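Long-range contacts in amino acid adenylation domain-containing protein (Bacillus stratosphericus LAMA 585, PDB 6ULY), which probably selects an alpha-keto acid and activates it with ATP as an acyl adenylate, as the adenylation domain of a nonribosomal depsipeptide synthetase module: residues L9-L18 with H193-G202; R264-F275 with A294-V305. All coordinates share one frame; numbering follows the deposited sequence.

Overall arrangement
The two contacts occupy different parts of an adenylation domain of the AMP-binding (ANL) family; their centres lie 23 Å apart, and their nearest atoms about 9 Å. Contact 1 is peripheral: the loop between strand 3-5 and helix 18-26 packs along helix 193-207, with the CA atom of Gly202 about 13 Å from the nearest atom of the bound keto acyl adenylate. Contact 2 is central and buried, pairing strands 267-270 and 297-301 within a mixed sheet, and its far end, Ala302 to Ala304, forms part of the adenylate pocket. Helix 224-237 links them, packing against Val196, Val200 and Lys201 of contact 1 and against Lys267, Trp269 and Ile299 of contact 2.

Contact 1. Residues L9-L18 with H193-G202; sequences LDVTQGAQTL and HRSVLANVKG
Lys201 rises from helix 193-207 into the turn formed by residues 11-15, where its ammonium group is gripped by three backbone carbonyls. NZ donates to Val11 O (2.9 Å), Gln13 O and Ala15 O, in each case from a position tilted out of the carbonyl plane. The side chain reaches them because it is fully extended beyond CG. Gln16 lies roughly perpendicular to it; bent at chi2 (-65°), it folds back so that NE2 bonds Val11 O and Gly14 O, both close to its amide plane. Val11 O therefore accepts from both Lys201 NZ and Gln16 NE2. Gly14 lies at a positive phi, a conformation that suits glycine.

Both methyls of Leu9 lie against the backbone near Gly202, and CD2 is also 3.3 Å from Ala198 O. Further along, Leu197 CD1 presses against Gln16 O, and its other methyl, CD2, meets Leu18 CD2 at 3.9 Å, the two leucines running antiparallel and overlapping at their ends. At the opposite end His193 lies alongside Thr17, whose OG1 sits over one ring face. The ring receives a nearly straight bond from Leu18 N to ND1 (3.2 Å, 169°). That donor stands some 29° out of the ring plane. Since Thr17 is the N-cap of helix 18-26, His193 takes up an amide of that helix's first turn. ND1, acting as acceptor, should be unprotonated, while the ammonium charge of Lys201 is probably stabilised by the dipoles of three neutral carbonyls, with no carboxylate among its partners in the two segments.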
loop_
_atom_site.group_PDB
_atom_site.type_symbol
_atom_site.label_atom_id
_atom_site.label_comp_id
_atom_site.label_asym_id
_atom_site.label_seq_id
_atom_site.Cartn_x
_atom_site.Cartn_y
_atom_site.Cartn_z
ATOM N N LEU A 9 32.405 14.293 4.175
ATOM C CA LEU A 9 31.731 15.146 5.145
ATOM C C LEU A 9 32.330 14.847 6.510
ATOM O O LEU A 9 32.183 13.736 7.028
ATOM C CB LEU A 9 30.222 14.905 5.144
ATOM C CG LEU A 9 29.417 15.652 6.213
ATOM C CD1 LEU A 9 29.468 17.163 5.984
ATOM C CD2 LEU A 9 27.974 15.147 6.247
ATOM N N ASP A 10 33.005 15.836 7.089
ATOM C CA ASP A 10 33.599 15.701 8.417
ATOM C C ASP A 10 32.510 15.959 9.449
ATOM O O ASP A 10 32.232 17.099 9.824
ATOM C CB ASP A 10 34.769 16.661 8.584
ATOM C CG ASP A 10 35.428 16.540 9.943
ATOM O OD1 ASP A 10 35.837 15.416 10.303
ATOM O OD2 ASP A 10 35.537 17.565 10.651
ATOM N N VAL A 11 31.878 14.878 9.915
ATOM C CA VAL A 11 30.814 15.005 10.909
ATOM C C VAL A 11 31.342 15.088 12.331
ATOM O O VAL A 11 30.552 15.290 13.262
ATOM C CB VAL A 11 29.821 13.831 10.818
ATOM C CG1 VAL A 11 29.169 13.802 9.446
ATOM C CG2 VAL A 11 30.517 12.507 11.118
ATOM N N THR A 12 32.655 14.927 12.529
ATOM C CA THR A 12 33.236 15.134 13.850
ATOM C C THR A 12 33.307 16.611 14.212
ATOM O O THR A 12 33.329 16.947 15.401
ATOM C CB THR A 12 34.637 14.521 13.919
ATOM O OG1 THR A 12 35.538 15.281 13.105
ATOM C CG2 THR A 12 34.615 13.073 13.437
ATOM N N GLN A 13 33.342 17.492 13.216
ATOM C CA GLN A 13 33.326 18.925 13.472
ATOM C C GLN A 13 31.948 19.348 13.965
ATOM O O GLN A 13 30.926 18.957 13.393
ATOM C CB GLN A 13 33.685 19.689 12.198
ATOM C CG GLN A 13 34.136 21.120 12.423
ATOM C CD GLN A 13 35.625 21.224 12.697
ATOM O OE1 GLN A 13 36.339 20.221 12.710
ATOM N NE2 GLN A 13 36.103 22.446 12.913
ATOM N N GLY A 14 31.919 20.135 15.030
ATOM C CA GLY A 14 30.681 20.719 15.499
ATOM C C GLY A 14 29.904 19.820 16.438
ATOM O O GLY A 14 30.339 18.737 16.843
ATOM N N ALA A 15 28.710 20.298 16.780
ATOM C CA ALA A 15 27.862 19.601 17.737
ATOM C C ALA A 15 27.550 18.185 17.265
ATOM O O ALA A 15 27.477 17.903 16.066
ATOM C CB ALA A 15 26.564 20.376 17.953
ATOM N N GLN A 16 27.352 17.289 18.236
ATOM C CA GLN A 16 27.102 15.881 17.965
ATOM C C GLN A 16 25.708 15.426 18.365
ATOM O O GLN A 16 25.233 14.410 17.843
ATOM C CB GLN A 16 28.136 15.015 18.697
ATOM C CG GLN A 16 29.568 15.333 18.313
ATOM C CD GLN A 16 29.859 15.002 16.864
ATOM O OE1 GLN A 16 29.725 13.852 16.441
ATOM N NE2 GLN A 16 30.245 16.011 16.089
ATOM N N THR A 17 25.059 16.136 19.283
ATOM C CA THR A 17 23.662 15.936 19.632
ATOM C C THR A 17 22.915 17.255 19.468
ATOM O O THR A 17 23.518 18.329 19.385
ATOM C CB THR A 17 23.507 15.423 21.071
ATOM O OG1 THR A 17 22.116 15.300 21.389
ATOM C CG2 THR A 17 24.158 16.379 22.074
ATOM N N LEU A 18 21.584 17.172 19.423
ATOM C CA LEU A 18 20.794 18.388 19.273
ATOM C C LEU A 18 20.845 19.259 20.521
ATOM O O LEU A 18 20.638 20.471 20.422
ATOM C CB LEU A 18 19.342 18.049 18.932
ATOM C CG LEU A 18 19.058 17.493 17.529
ATOM C CD1 LEU A 18 17.560 17.514 17.262
ATOM C CD2 LEU A 18 19.791 18.249 16.430
ATOM N N HIS A 193 20.157 11.527 16.310
ATOM C CA HIS A 193 20.900 12.782 16.241
ATOM C C HIS A 193 21.924 12.742 15.114
ATOM O O HIS A 193 22.122 13.738 14.405
ATOM C CB HIS A 193 21.604 13.064 17.572
ATOM C CG HIS A 193 20.687 13.124 18.753
ATOM N ND1 HIS A 193 20.166 14.306 19.235
ATOM C CD2 HIS A 193 20.218 12.147 19.566
ATOM C CE1 HIS A 193 19.404 14.054 20.283
ATOM N NE2 HIS A 193 19.421 12.752 20.508
ATOM N N ARG A 194 22.580 11.592 14.931
ATOM C CA ARG A 194 23.657 11.483 13.953
ATOM C C ARG A 194 23.134 11.644 12.531
ATOM O O ARG A 194 23.713 12.383 11.727
ATOM C CB ARG A 194 24.369 10.137 14.114
ATOM C CG ARG A 194 25.662 10.023 13.320
ATOM C CD ARG A 194 26.255 8.622 13.371
ATOM N NE ARG A 194 26.547 8.176 14.731
ATOM C CZ ARG A 194 27.626 8.527 15.426
ATOM N NH1 ARG A 194 28.528 9.347 14.901
ATOM N NH2 ARG A 194 27.801 8.060 16.656
ATOM N N SER A 195 22.044 10.951 12.195
ATOM C CA SER A 195 21.533 11.020 10.828
ATOM C C SER A 195 21.010 12.413 10.506
ATOM O O SER A 195 21.254 12.937 9.413
ATOM C CB SER A 195 20.444 9.967 10.613
ATOM O OG SER A 195 19.416 10.054 11.587
ATOM N N VAL A 196 20.297 13.035 11.444
ATOM C CA VAL A 196 19.796 14.387 11.213
ATOM C C VAL A 196 20.958 15.365 11.082
ATOM O O VAL A 196 21.051 16.115 10.103
ATOM C CB VAL A 196 18.829 14.793 12.338
ATOM C CG1 VAL A 196 18.437 16.244 12.203
ATOM C CG2 VAL A 196 17.595 13.889 12.313
ATOM N N LEU A 197 21.876 15.354 12.052
ATOM C CA LEU A 197 22.984 16.302 12.017
ATOM C C LEU A 197 23.858 16.107 10.790
ATOM O O LEU A 197 24.441 17.074 10.285
ATOM C CB LEU A 197 23.827 16.174 13.282
ATOM C CG LEU A 197 23.230 16.807 14.538
ATOM C CD1 LEU A 197 24.078 16.455 15.749
ATOM C CD2 LEU A 197 23.120 18.309 14.377
ATOM N N ALA A 198 23.968 14.871 10.300
ATOM C CA ALA A 198 24.737 14.628 9.087
ATOM C C ALA A 198 24.109 15.334 7.895
ATOM O O ALA A 198 24.816 15.896 7.050
ATOM C CB ALA A 198 24.842 13.125 8.822
ATOM N N ASN A 199 22.778 15.305 7.802
ATOM C CA ASN A 199 22.102 16.061 6.755
ATOM C C ASN A 199 22.264 17.559 6.974
ATOM O O ASN A 199 22.521 18.310 6.026
ATOM C CB ASN A 199 20.622 15.688 6.710
ATOM C CG ASN A 199 19.887 16.378 5.583
ATOM O OD1 ASN A 199 19.644 17.583 5.631
ATOM N ND2 ASN A 199 19.534 15.618 4.559
ATOM N N VAL A 200 22.121 18.011 8.220
ATOM C CA VAL A 200 22.292 19.429 8.515
ATOM C C VAL A 200 23.682 19.889 8.094
ATOM O O VAL A 200 23.839 20.894 7.392
ATOM C CB VAL A 200 22.039 19.696 10.009
ATOM C CG1 VAL A 200 22.648 21.019 10.422
ATOM C CG2 VAL A 200 20.544 19.674 10.308
ATOM N N LYS A 201 24.714 19.147 8.508
ATOM C CA LYS A 201 26.082 19.554 8.201
ATOM C C LYS A 201 26.355 19.477 6.707
ATOM O O LYS A 201 27.013 20.358 6.146
ATOM C CB LYS A 201 27.066 18.690 8.986
ATOM C CG LYS A 201 26.954 18.892 10.488
ATOM C CD LYS A 201 27.809 17.912 11.273
ATOM C CE LYS A 201 27.719 18.198 12.763
ATOM N NZ LYS A 201 28.474 17.218 13.581
ATOM N N GLY A 202 25.857 18.436 6.041
ATOM C CA GLY A 202 25.977 18.385 4.595
ATOM C C GLY A 202 25.246 19.529 3.920
ATOM O O GLY A 202 25.761 20.142 2.982
#

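Contact 2. Residues R264-F275 with A294-V305; sequences RATKTWAPNFAF and AMTCMINGAEAV. With QA7 (5'-O-{(S)-hydroxy[(4-methyl-2-oxopentanoyl)oxy]phosphoryl}adenosine), chain C; SO4 (sulfate ion), chain P.
Strands 267-270 and 297-301 run parallel, 17° apart and 4.5 Å at closest approach, as adjacent strands of a beta-alpha-beta unit connected through helix 272-279 in the adenylation domain's mixed sheet, joined by the ladder Thr268 N to Cys297 O, Ile299 N to Thr268 O and Ala270 N to Ile299 O. At its start, Thr296 N and OG1 reach Thr266 O from opposite faces of the carbonyl plane. Trp269 CB meets Ile299 CB (3.6 Å) on the face covered by helix 224-237. Trp269 NE1 bonds Asp217. On the other face Thr268 CG2 touches the methyls of Met298 (CE, 3.5 Å) and Met295.

Near the end of strand 297-301, Asn300, with CG anti to the backbone N (chi1 -177°), lays its amide flat over the Phe275 ring, 9° from parallel, with ND2 3.6 Å above the ring plane. That ND2 bonds a lone pair of Asn272 OD1, the amides nearly coplanar, while Asn272 ND2 is held by Gln565. The segment then enters the adenylate pocket, where Glu303 O lies 3.0 Å from ligand N20. Ala304 N donates to O1 of a sulfate ion, probably from the crystallisation liquor. Water 1 donates to Asn300 OD1 (2.7 Å) and accepts from Glu303 N.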
loop_
_atom_site.group_PDB
_atom_site.type_symbol
_atom_site.label_atom_id
_atom_site.label_comp_id
_atom_site.label_asym_id
_atom_site.label_seq_id
_atom_site.Cartn_x
_atom_site.Cartn_y
_atom_site.Cartn_z
ATOM N N ARG A 264 13.496 40.960 5.589
ATOM C CA ARG A 264 14.705 40.930 4.773
ATOM C C ARG A 264 15.297 39.522 4.747
ATOM O O ARG A 264 16.495 39.317 4.955
ATOM C CB ARG A 264 15.726 41.952 5.278
ATOM C CG ARG A 264 15.185 43.373 5.339
ATOM C CD ARG A 264 16.248 44.363 5.781
ATOM N NE ARG A 264 15.762 45.256 6.832
ATOM C CZ ARG A 264 14.962 46.299 6.626
ATOM N NH1 ARG A 264 14.541 46.593 5.403
ATOM N NH2 ARG A 264 14.577 47.050 7.650
ATOM N N ALA A 265 14.433 38.541 4.485
ATOM C CA ALA A 265 14.854 37.148 4.497
ATOM C C ALA A 265 15.904 36.898 3.426
ATOM O O ALA A 265 15.814 37.411 2.308
ATOM C CB ALA A 265 13.652 36.229 4.280
ATOM N N THR A 266 16.918 36.110 3.783
ATOM C CA THR A 266 17.941 35.701 2.831
ATOM C C THR A 266 17.705 34.304 2.271
ATOM O O THR A 266 18.262 33.972 1.218
ATOM C CB THR A 266 19.330 35.757 3.484
ATOM O OG1 THR A 266 19.452 34.713 4.459
ATOM C CG2 THR A 266 19.541 37.114 4.170
ATOM N N LYS A 267 16.885 33.488 2.930
ATOM C CA LYS A 267 16.606 32.150 2.431
ATOM C C LYS A 267 15.198 31.741 2.837
ATOM O O LYS A 267 14.672 32.195 3.857
ATOM C CB LYS A 267 17.621 31.122 2.950
ATOM C CG LYS A 267 17.571 30.903 4.452
ATOM C CD LYS A 267 18.620 29.896 4.911
ATOM C CE LYS A 267 18.426 29.549 6.377
ATOM N NZ LYS A 267 19.406 28.559 6.872
ATOM N N THR A 268 14.607 30.869 2.025
ATOM C CA THR A 268 13.264 30.348 2.244
ATOM C C THR A 268 13.108 29.128 1.344
ATOM O O THR A 268 13.996 28.809 0.548
ATOM C CB THR A 268 12.199 31.414 1.954
ATOM O OG1 THR A 268 10.921 30.966 2.418
ATOM C CG2 THR A 268 12.118 31.716 0.464
ATOM N N TRP A 269 11.975 28.441 1.476
ATOM C CA TRP A 269 11.718 27.293 0.616
ATOM C C TRP A 269 10.226 27.021 0.534
ATOM O O TRP A 269 9.433 27.516 1.340
ATOM C CB TRP A 269 12.440 26.039 1.119
ATOM C CG TRP A 269 11.712 25.310 2.201
ATOM C CD1 TRP A 269 11.614 25.667 3.513
ATOM C CD2 TRP A 269 10.997 24.077 2.066
ATOM N NE1 TRP A 269 10.874 24.738 4.204
ATOM C CE2 TRP A 269 10.487 23.749 3.338
ATOM C CE3 TRP A 269 10.736 23.219 0.993
ATOM C CZ2 TRP A 269 9.728 22.605 3.563
ATOM C CZ3 TRP A 269 9.986 22.085 1.220
ATOM C CH2 TRP A 269 9.489 21.788 2.493
ATOM N N ALA A 270 9.863 26.206 -0.451
ATOM C CA ALA A 270 8.502 25.722 -0.629
ATOM C C ALA A 270 8.514 24.664 -1.731
ATOM O O ALA A 270 9.434 24.639 -2.555
ATOM C CB ALA A 270 7.543 26.865 -0.997
ATOM N N PRO A 271 7.516 23.781 -1.758
ATOM C CA PRO A 271 7.334 22.918 -2.930
ATOM C C PRO A 271 6.936 23.745 -4.142
ATOM O O PRO A 271 6.574 24.919 -4.048
ATOM C CB PRO A 271 6.220 21.951 -2.511
ATOM C CG PRO A 271 6.195 22.013 -1.007
ATOM C CD PRO A 271 6.605 23.414 -0.659
ATOM N N ASN A 272 6.997 23.100 -5.306
ATOM C CA ASN A 272 6.793 23.825 -6.556
ATOM C C ASN A 272 5.420 24.491 -6.619
ATOM O O ASN A 272 5.261 25.509 -7.302
ATOM C CB ASN A 272 6.976 22.878 -7.740
ATOM C CG ASN A 272 7.037 23.609 -9.064
ATOM O OD1 ASN A 272 8.051 24.228 -9.397
ATOM N ND2 ASN A 272 5.953 23.542 -9.829
ATOM N N PHE A 273 4.422 23.939 -5.920
ATOM C CA PHE A 273 3.071 24.489 -6.013
ATOM C C PHE A 273 3.018 25.918 -5.487
ATOM O O PHE A 273 2.275 26.755 -6.015
ATOM C CB PHE A 273 2.076 23.602 -5.250
ATOM C CG PHE A 273 2.130 23.763 -3.751
ATOM C CD1 PHE A 273 2.828 22.861 -2.972
ATOM C CD2 PHE A 273 1.465 24.806 -3.119
ATOM C CE1 PHE A 273 2.881 23.003 -1.597
ATOM C CE2 PHE A 273 1.518 24.952 -1.748
ATOM C CZ PHE A 273 2.228 24.048 -0.986
ATOM N N ALA A 274 3.790 26.215 -4.439
ATOM C CA ALA A 274 3.776 27.561 -3.881
ATOM C C ALA A 274 4.288 28.573 -4.895
ATOM O O ALA A 274 3.746 29.678 -5.008
ATOM C CB ALA A 274 4.610 27.609 -2.602
ATOM N N PHE A 275 5.329 28.210 -5.649
ATOM C CA PHE A 275 5.811 29.094 -6.702
ATOM C C PHE A 275 4.736 29.309 -7.756
ATOM O O PHE A 275 4.546 30.430 -8.245
ATOM C CB PHE A 275 7.076 28.521 -7.338
ATOM C CG PHE A 275 8.243 28.429 -6.392
ATOM C CD1 PHE A 275 8.343 27.380 -5.490
ATOM C CD2 PHE A 275 9.247 29.386 -6.411
ATOM C CE1 PHE A 275 9.412 27.293 -4.621
ATOM C CE2 PHE A 275 10.321 29.302 -5.542
ATOM C CZ PHE A 275 10.404 28.253 -4.648
ATOM N N ALA A 294 17.381 41.097 -0.549
ATOM C CA ALA A 294 18.139 40.309 0.415
ATOM C C ALA A 294 18.039 38.807 0.169
ATOM O O ALA A 294 18.902 38.060 0.642
ATOM C CB ALA A 294 17.663 40.614 1.839
ATOM N N MET A 295 17.015 38.352 -0.552
ATOM C CA MET A 295 16.807 36.924 -0.767
ATOM C C MET A 295 17.915 36.361 -1.649
ATOM O O MET A 295 18.129 36.833 -2.770
ATOM C CB MET A 295 15.440 36.685 -1.405
ATOM C CG MET A 295 15.139 35.220 -1.756
ATOM S SD MET A 295 15.262 34.085 -0.352
ATOM C CE MET A 295 14.194 34.876 0.852
ATOM N N THR A 296 18.613 35.342 -1.146
ATOM C CA THR A 296 19.659 34.673 -1.903
ATOM C C THR A 296 19.376 33.204 -2.178
ATOM O O THR A 296 19.988 32.641 -3.093
ATOM C CB THR A 296 21.006 34.773 -1.168
ATOM O OG1 THR A 296 20.903 34.157 0.123
ATOM C CG2 THR A 296 21.416 36.230 -0.996
ATOM N N CYS A 297 18.462 32.574 -1.439
ATOM C CA CYS A 297 18.270 31.126 -1.504
ATOM C C CYS A 297 16.782 30.811 -1.382
ATOM O O CYS A 297 16.219 30.866 -0.288
ATOM C CB CYS A 297 19.074 30.437 -0.407
ATOM S SG CYS A 297 18.729 28.675 -0.213
ATOM N N MET A 298 16.153 30.466 -2.500
ATOM C CA MET A 298 14.766 30.006 -2.515
ATOM C C MET A 298 14.785 28.538 -2.933
ATOM O O MET A 298 14.764 28.213 -4.120
ATOM C CB MET A 298 13.907 30.834 -3.457
ATOM C CG MET A 298 13.902 32.318 -3.161
ATOM S SD MET A 298 12.505 33.138 -3.953
ATOM C CE MET A 298 11.195 32.701 -2.809
ATOM N N ILE A 299 14.826 27.649 -1.943
ATOM C CA ILE A 299 14.865 26.223 -2.234
ATOM C C ILE A 299 13.499 25.773 -2.728
ATOM O O ILE A 299 12.462 26.100 -2.133
ATOM C CB ILE A 299 15.308 25.431 -0.995
ATOM C CG1 ILE A 299 16.795 25.668 -0.731
ATOM C CG2 ILE A 299 15.015 23.948 -1.186
ATOM C CD1 ILE A 299 17.239 25.317 0.674
ATOM N N ASN A 300 13.492 25.029 -3.829
ATOM C CA ASN A 300 12.279 24.497 -4.437
ATOM C C ASN A 300 12.391 22.976 -4.428
ATOM O O ASN A 300 13.175 22.404 -5.193
ATOM C CB ASN A 300 12.106 25.039 -5.857
ATOM C CG ASN A 300 10.818 24.582 -6.507
ATOM O OD1 ASN A 300 10.174 23.643 -6.044
ATOM N ND2 ASN A 300 10.443 25.239 -7.597
ATOM N N GLY A 301 11.619 22.323 -3.561
ATOM C CA GLY A 301 11.691 20.876 -3.457
ATOM C C GLY A 301 10.504 20.299 -2.721
ATOM O O GLY A 301 9.722 21.017 -2.092
ATOM N N ALA A 302 10.396 18.963 -2.821
ATOM C CA ALA A 302 9.344 18.132 -2.232
ATOM C C ALA A 302 8.460 17.538 -3.324
ATOM O O ALA A 302 7.746 16.555 -3.087
ATOM C CB ALA A 302 8.476 18.899 -1.232
ATOM N N GLU A 303 8.496 18.118 -4.520
ATOM C CA GLU A 303 7.744 17.586 -5.649
ATOM C C GLU A 303 8.418 18.052 -6.933
ATOM O O GLU A 303 9.450 18.729 -6.909
ATOM C CB GLU A 303 6.274 18.015 -5.590
ATOM C CG GLU A 303 6.054 19.524 -5.550
ATOM C CD GLU A 303 4.585 19.896 -5.412
ATOM O OE1 GLU A 303 4.222 21.049 -5.729
ATOM O OE2 GLU A 303 3.791 19.032 -4.985
ATOM N N ALA A 304 7.819 17.684 -8.061
ATOM C CA ALA A 304 8.411 17.990 -9.355
ATOM C C ALA A 304 8.634 19.489 -9.503
ATOM O O ALA A 304 7.712 20.291 -9.319
ATOM C CB ALA A 304 7.513 17.476 -10.478
ATOM N N VAL A 305 9.867 19.862 -9.835
ATOM C CA VAL A 305 10.228 21.252 -10.088
ATOM C C VAL A 305 10.006 21.513 -11.573
ATOM O O VAL A 305 10.689 20.936 -12.422
ATOM C CB VAL A 305 11.677 21.543 -9.678
ATOM C CG1 VAL A 305 12.023 23.011 -9.922
ATOM C CG2 VAL A 305 11.898 21.178 -8.217
HETATM C C01 QA7 C . 13.845 18.954 -0.430
HETATM C C02 QA7 C . 12.816 18.585 0.571
HETATM C C03 QA7 C . 13.392 18.660 1.959
HETATM C C04 QA7 C . 12.272 17.273 0.106
HETATM C C05 QA7 C . 11.974 16.231 1.137
HETATM C C06 QA7 C . 10.631 15.578 1.146
HETATM C C10 QA7 C . 9.774 12.571 -0.363
HETATM C C11 QA7 C . 9.360 12.328 -1.652
HETATM C C12 QA7 C . 10.580 11.780 -2.505
HETATM C C13 QA7 C . 10.325 12.131 -3.649
HETATM C C14 QA7 C . 9.419 13.502 -3.549
HETATM C C16 QA7 C . 10.908 15.304 -3.097
HETATM C C18 QA7 C . 11.277 16.078 -5.049
HETATM C C19 QA7 C . 11.659 16.754 -6.203
HETATM C C21 QA7 C . 10.424 15.365 -7.439
HETATM C C23 QA7 C . 10.449 15.045 -5.177
HETATM N N15 QA7 C . 10.226 14.588 -3.938
HETATM N N17 QA7 C . 11.557 16.219 -3.756
HETATM N N20 QA7 C . 11.223 16.366 -7.352
HETATM N N22 QA7 C . 10.032 14.709 -6.407
HETATM N N24 QA7 C . 12.537 17.839 -6.100
HETATM O O07 QA7 C . 10.334 14.546 1.964
HETATM O O09 QA7 C . 8.746 13.015 0.441
HETATM O O25 QA7 C . 9.034 13.605 -2.359
HETATM O O26 QA7 C . 9.479 11.243 -4.405
HETATM O O27 QA7 C . 10.876 10.309 -2.395
HETATM O O28 QA7 C . 8.043 14.184 2.562
HETATM O O29 QA7 C . 9.417 12.425 2.649
HETATM O O30 QA7 C . 9.846 15.971 0.440
HETATM O O31 QA7 C . 12.781 15.917 1.869
HETATM P P08 QA7 C . 9.104 13.548 1.876
HETATM S S SO4 P . 4.577 15.697 -8.117
HETATM O O1 SO4 P . 5.800 15.396 -7.478
HETATM O O2 SO4 P . 4.003 14.490 -8.571
HETATM O O3 SO4 P . 3.675 16.324 -7.227
HETATM O O4 SO4 P . 4.779 16.537 -9.233
HETATM O O HOH W 1 9.160 21.205 -5.322
#